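Local coordinates for protein transcriptional regulator (Enterococcus faecalis, PDB 3QFI) that is of unknown precise function but belongs to the LytR-CpsA-Psr family of cell-envelope-associated proteins, long described as transcriptional regulators, at residues D116-N128 and R174-S186. Numbering follows the deposited sequence.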
loop_
_atom_site.group_PDB
_atom_site.type_symbol
_atom_site.label_atom_id
_atom_site.label_comp_id
_atom_site.label_asym_id
_atom_site.label_seq_id
_atom_site.Cartn_x
_atom_site.Cartn_y
_atom_site.Cartn_z
ATOM N N ASP A 116 -5.407 14.206 10.044
ATOM C CA ASP A 116 -4.777 15.522 10.042
ATOM C C ASP A 116 -4.040 15.808 8.733
ATOM O O ASP A 116 -3.894 16.963 8.331
ATOM C CB ASP A 116 -3.798 15.665 11.212
ATOM C CG ASP A 116 -3.296 17.102 11.387
ATOM O OD1 ASP A 116 -4.143 18.009 11.576
ATOM O OD2 ASP A 116 -2.061 17.333 11.347
ATOM N N LEU A 117 -3.575 14.754 8.074
ATOM C CA LEU A 117 -2.865 14.899 6.814
ATOM C C LEU A 117 -3.835 15.343 5.728
ATOM O O LEU A 117 -3.463 16.075 4.812
ATOM C CB LEU A 117 -2.220 13.569 6.420
ATOM C CG LEU A 117 -1.435 13.522 5.103
ATOM C CD1 LEU A 117 -0.315 14.536 5.130
ATOM C CD2 LEU A 117 -0.881 12.109 4.882
ATOM N N ILE A 118 -5.081 14.897 5.829
ATOM C CA ILE A 118 -6.071 15.265 4.841
ATOM C C ILE A 118 -6.460 16.719 5.056
ATOM O O ILE A 118 -6.605 17.471 4.093
ATOM C CB ILE A 118 -7.298 14.328 4.918
ATOM C CG1 ILE A 118 -6.851 12.896 4.589
ATOM C CG2 ILE A 118 -8.376 14.773 3.933
ATOM C CD1 ILE A 118 -7.964 11.863 4.593
ATOM N N ASP A 119 -6.592 17.134 6.312
ATOM C CA ASP A 119 -6.944 18.527 6.597
ATOM C C ASP A 119 -5.785 19.496 6.390
ATOM O O ASP A 119 -5.994 20.653 6.046
ATOM C CB ASP A 119 -7.467 18.666 8.024
ATOM C CG ASP A 119 -8.782 17.949 8.224
ATOM O OD1 ASP A 119 -9.608 17.967 7.283
ATOM O OD2 ASP A 119 -8.997 17.375 9.314
ATOM N N ALA A 120 -4.566 19.013 6.596
ATOM C CA ALA A 120 -3.375 19.830 6.432
ATOM C C ALA A 120 -3.129 20.156 4.966
ATOM O O ALA A 120 -2.371 21.080 4.645
ATOM C CB ALA A 120 -2.164 19.105 7.006
ATOM N N VAL A 121 -3.740 19.381 4.075
ATOM C CA VAL A 121 -3.577 19.616 2.647
ATOM C C VAL A 121 -4.801 20.314 2.055
ATOM O O VAL A 121 -4.849 20.563 0.854
ATOM C CB VAL A 121 -3.329 18.292 1.861
ATOM C CG1 VAL A 121 -2.051 17.622 2.354
ATOM C CG2 VAL A 121 -4.522 17.354 2.011
ATOM N N GLY A 122 -5.790 20.619 2.892
ATOM C CA GLY A 122 -6.970 21.303 2.405
ATOM C C GLY A 122 -8.032 20.384 1.855
ATOM O O GLY A 122 -8.943 20.827 1.152
ATOM N N GLY A 123 -7.916 19.101 2.177
ATOM C CA GLY A 123 -8.896 18.130 1.719
ATOM C C GLY A 123 -8.592 17.566 0.346
ATOM O O GLY A 123 -7.640 17.980 -0.315
ATOM N N ILE A 124 -9.412 16.620 -0.094
ATOM C CA ILE A 124 -9.207 16.002 -1.391
ATOM C C ILE A 124 -10.524 15.638 -2.043
ATOM O O ILE A 124 -11.483 15.285 -1.362
ATOM C CB ILE A 124 -8.364 14.716 -1.269
ATOM C CG1 ILE A 124 -9.083 13.708 -0.372
ATOM C CG2 ILE A 124 -6.985 15.049 -0.701
ATOM C CD1 ILE A 124 -8.359 12.380 -0.241
ATOM N N GLU A 125 -10.569 15.732 -3.366
ATOM C CA GLU A 125 -11.777 15.382 -4.097
ATOM C C GLU A 125 -11.727 13.977 -4.689
ATOM O O GLU A 125 -10.741 13.579 -5.316
ATOM C CB GLU A 125 -12.059 16.405 -5.200
ATOM C CG GLU A 125 -12.817 17.628 -4.689
ATOM C CD GLU A 125 -13.679 18.292 -5.753
ATOM O OE1 GLU A 125 -13.120 18.832 -6.733
ATOM O OE2 GLU A 125 -14.922 18.267 -5.607
ATOM N N VAL A 126 -12.801 13.225 -4.462
ATOM C CA VAL A 126 -12.920 11.867 -4.977
ATOM C C VAL A 126 -14.305 11.680 -5.571
ATOM O O VAL A 126 -15.183 12.530 -5.399
ATOM C CB VAL A 126 -12.736 10.799 -3.870
ATOM C CG1 VAL A 126 -11.407 10.999 -3.165
ATOM C CG2 VAL A 126 -13.888 10.856 -2.888
ATOM N N ASP A 127 -14.493 10.563 -6.271
ATOM C CA ASP A 127 -15.781 10.240 -6.872
ATOM C C ASP A 127 -16.392 9.037 -6.147
ATOM O O ASP A 127 -16.057 7.887 -6.436
ATOM C CB ASP A 127 -15.613 9.908 -8.352
ATOM C CG ASP A 127 -16.943 9.806 -9.077
ATOM O OD1 ASP A 127 -17.838 9.079 -8.589
ATOM O OD2 ASP A 127 -17.093 10.452 -10.139
ATOM N N ASN A 128 -17.285 9.311 -5.201
ATOM C CA ASN A 128 -17.940 8.257 -4.435
ATOM C C ASN A 128 -18.968 7.540 -5.304
ATOM O O ASN A 128 -20.073 8.043 -5.495
ATOM C CB ASN A 128 -18.633 8.857 -3.207
ATOM C CG ASN A 128 -19.252 7.802 -2.312
ATOM O OD1 ASN A 128 -19.939 8.117 -1.341
ATOM N ND2 ASN A 128 -19.006 6.541 -2.629
ATOM N N ARG A 174 -6.539 3.358 -2.239
ATOM C CA ARG A 174 -5.521 3.776 -3.200
ATOM C C ARG A 174 -5.900 5.111 -3.835
ATOM O O ARG A 174 -5.029 5.897 -4.215
ATOM C CB ARG A 174 -5.328 2.732 -4.315
ATOM C CG ARG A 174 -4.916 1.350 -3.846
ATOM C CD ARG A 174 -4.352 0.497 -4.995
ATOM N NE ARG A 174 -5.258 0.281 -6.126
ATOM C CZ ARG A 174 -6.181 -0.680 -6.201
ATOM N NH1 ARG A 174 -6.354 -1.539 -5.201
ATOM N NH2 ARG A 174 -6.909 -0.814 -7.307
ATOM N N GLU A 175 -7.199 5.368 -3.948
ATOM C CA GLU A 175 -7.650 6.614 -4.546
ATOM C C GLU A 175 -7.305 7.758 -3.589
ATOM O O GLU A 175 -6.797 8.796 -4.007
ATOM C CB GLU A 175 -9.155 6.558 -4.812
ATOM C CG GLU A 175 -9.643 7.671 -5.729
ATOM C CD GLU A 175 -11.154 7.668 -5.932
ATOM O OE1 GLU A 175 -11.639 8.512 -6.719
ATOM O OE2 GLU A 175 -11.848 6.830 -5.311
ATOM N N VAL A 176 -7.558 7.540 -2.302
ATOM C CA VAL A 176 -7.266 8.527 -1.274
ATOM C C VAL A 176 -5.777 8.862 -1.272
ATOM O O VAL A 176 -5.404 10.023 -1.421
ATOM C CB VAL A 176 -7.703 8.004 0.126
ATOM C CG1 VAL A 176 -7.184 8.911 1.237
ATOM C CG2 VAL A 176 -9.220 7.931 0.189
ATOM N N VAL A 177 -4.925 7.857 -1.110
ATOM C CA VAL A 177 -3.485 8.093 -1.098
ATOM C C VAL A 177 -3.016 8.726 -2.399
ATOM O O VAL A 177 -2.058 9.498 -2.412
ATOM C CB VAL A 177 -2.695 6.775 -0.878
ATOM C CG1 VAL A 177 -1.196 7.012 -1.072
ATOM C CG2 VAL A 177 -2.967 6.235 0.524
ATOM N N GLU A 178 -3.679 8.399 -3.502
ATOM C CA GLU A 178 -3.277 8.965 -4.786
ATOM C C GLU A 178 -3.555 10.466 -4.814
ATOM O O GLU A 178 -2.736 11.259 -5.295
ATOM C CB GLU A 178 -4.031 8.303 -5.925
ATOM C CG GLU A 178 -3.541 8.727 -7.291
ATOM C CD GLU A 178 -4.506 8.331 -8.388
ATOM O OE1 GLU A 178 -5.023 7.185 -8.353
ATOM O OE2 GLU A 178 -4.741 9.170 -9.288
ATOM N N LYS A 179 -4.720 10.844 -4.299
ATOM C CA LYS A 179 -5.109 12.241 -4.256
ATOM C C LYS A 179 -4.232 13.010 -3.281
ATOM O O LYS A 179 -3.856 14.148 -3.549
ATOM C CB LYS A 179 -6.580 12.357 -3.862
ATOM C CG LYS A 179 -7.530 11.796 -4.902
ATOM C CD LYS A 179 -7.226 12.366 -6.281
ATOM C CE LYS A 179 -8.273 11.968 -7.319
ATOM N NZ LYS A 179 -8.529 10.504 -7.358
ATOM N N ILE A 180 -3.904 12.381 -2.157
ATOM C CA ILE A 180 -3.058 13.013 -1.155
ATOM C C ILE A 180 -1.702 13.321 -1.783
ATOM O O ILE A 180 -1.307 14.480 -1.919
ATOM C CB ILE A 180 -2.850 12.091 0.076
ATOM C CG1 ILE A 180 -4.173 11.892 0.808
ATOM C CG2 ILE A 180 -1.848 12.718 1.047
ATOM C CD1 ILE A 180 -4.741 13.171 1.382
ATOM N N VAL A 181 -0.998 12.270 -2.167
ATOM C CA VAL A 181 0.304 12.407 -2.781
ATOM C C VAL A 181 0.295 13.442 -3.880
ATOM O O VAL A 181 1.217 14.256 -3.994
ATOM C CB VAL A 181 0.746 11.085 -3.378
ATOM C CG1 VAL A 181 1.997 11.287 -4.218
ATOM C CG2 VAL A 181 0.997 10.087 -2.254
ATOM N N ARG A 182 -0.755 13.405 -4.692
ATOM C CA ARG A 182 -0.887 14.334 -5.801
ATOM C C ARG A 182 -0.876 15.774 -5.284
ATOM O O ARG A 182 -0.206 16.636 -5.843
ATOM C CB ARG A 182 -2.187 14.048 -6.546
ATOM C CG ARG A 182 -2.192 14.523 -7.975
ATOM C CD ARG A 182 -1.854 13.400 -8.942
ATOM N NE ARG A 182 -1.558 13.924 -10.275
ATOM C CZ ARG A 182 -1.385 13.172 -11.357
ATOM N NH1 ARG A 182 -1.112 13.749 -12.524
ATOM N NH2 ARG A 182 -1.494 11.850 -11.274
ATOM N N LYS A 183 -1.618 16.012 -4.205
ATOM C CA LYS A 183 -1.721 17.328 -3.581
ATOM C C LYS A 183 -0.411 17.710 -2.890
ATOM O O LYS A 183 0.126 18.798 -3.112
ATOM C CB LYS A 183 -2.847 17.315 -2.549
ATOM C CG LYS A 183 -3.267 18.679 -2.034
ATOM C CD LYS A 183 -4.071 19.434 -3.077
ATOM C CE LYS A 183 -5.222 18.589 -3.606
ATOM N NZ LYS A 183 -6.103 18.114 -2.511
ATOM N N VAL A 184 0.101 16.816 -2.046
ATOM C CA VAL A 184 1.343 17.086 -1.330
ATOM C C VAL A 184 2.469 17.437 -2.299
ATOM O O VAL A 184 3.426 18.111 -1.919
ATOM C CB VAL A 184 1.804 15.873 -0.474
ATOM C CG1 VAL A 184 3.042 16.253 0.323
ATOM C CG2 VAL A 184 0.698 15.428 0.479
ATOM N N MET A 185 2.354 16.983 -3.547
ATOM C CA MET A 185 3.374 17.254 -4.561
ATOM C C MET A 185 2.909 18.290 -5.589
ATOM O O MET A 185 3.603 18.546 -6.573
ATOM C CB MET A 185 3.741 15.966 -5.309
ATOM C CG MET A 185 4.266 14.827 -4.444
ATOM S SD MET A 185 5.949 15.056 -3.866
ATOM C CE MET A 185 6.839 14.599 -5.322
ATOM N N SER A 186 1.739 18.881 -5.370
ATOM C CA SER A 186 1.204 19.863 -6.307
ATOM C C SER A 186 1.757 21.266 -6.075
ATOM O O SER A 186 1.040 22.252 -6.256
ATOM C CB SER A 186 -0.321 19.912 -6.217
ATOM O OG SER A 186 -0.740 20.564 -5.033
#
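I180 lays its CD1 methyl over I124 CG2, 3.6 Å away, and against I118 CG1 at 3.8 Å. The I118 and I180 side chains lie nearly at right angles. The other branch of I180, CG2, rests against L117 CD2. I124 packs on the helix at several points: its CB faces K179 CB, and its CD1 reaches V176 CG1 at 3.9 Å. With chi1 at 60°, CG1 of I124 sits between its own backbone N and carbonyl carbon. CG2 then lies anti to the carbonyl carbon, and the extended chi2 carries CD1 to V176. Toward the end of helix 166-184, V121 CG1 packs on V184 CG2.

A Schellman motif ends helix 111-120 at G122, and the chain turns into the strand through G123. K183 lies along this turn. Its CG sits by V121 CB, and its chain, bent at chi2, chi3 and chi4, brings NZ to 2.7 Å from G123 O. K179 runs its methylenes past E125 O, with CE at 3.6 Å, and its NZ makes a long salt bridge to E175 OE1. The extended E175 chain brings OE1 beside V126 CB, while OE2 is hydrogen-bonded to Y155 of helix 150-156. Strand 124-128 lies at 146° to helix segment 174-184 and forms a two-stranded antiparallel sheet with strand 145-147.

E175, K179 and K183 form a row, one helical turn apart, facing the strand and the turn before it. Aliphatic side chains and lysine methylenes thus supply the packing, while the charged ends turn to backbone carbonyl, each other and Y155.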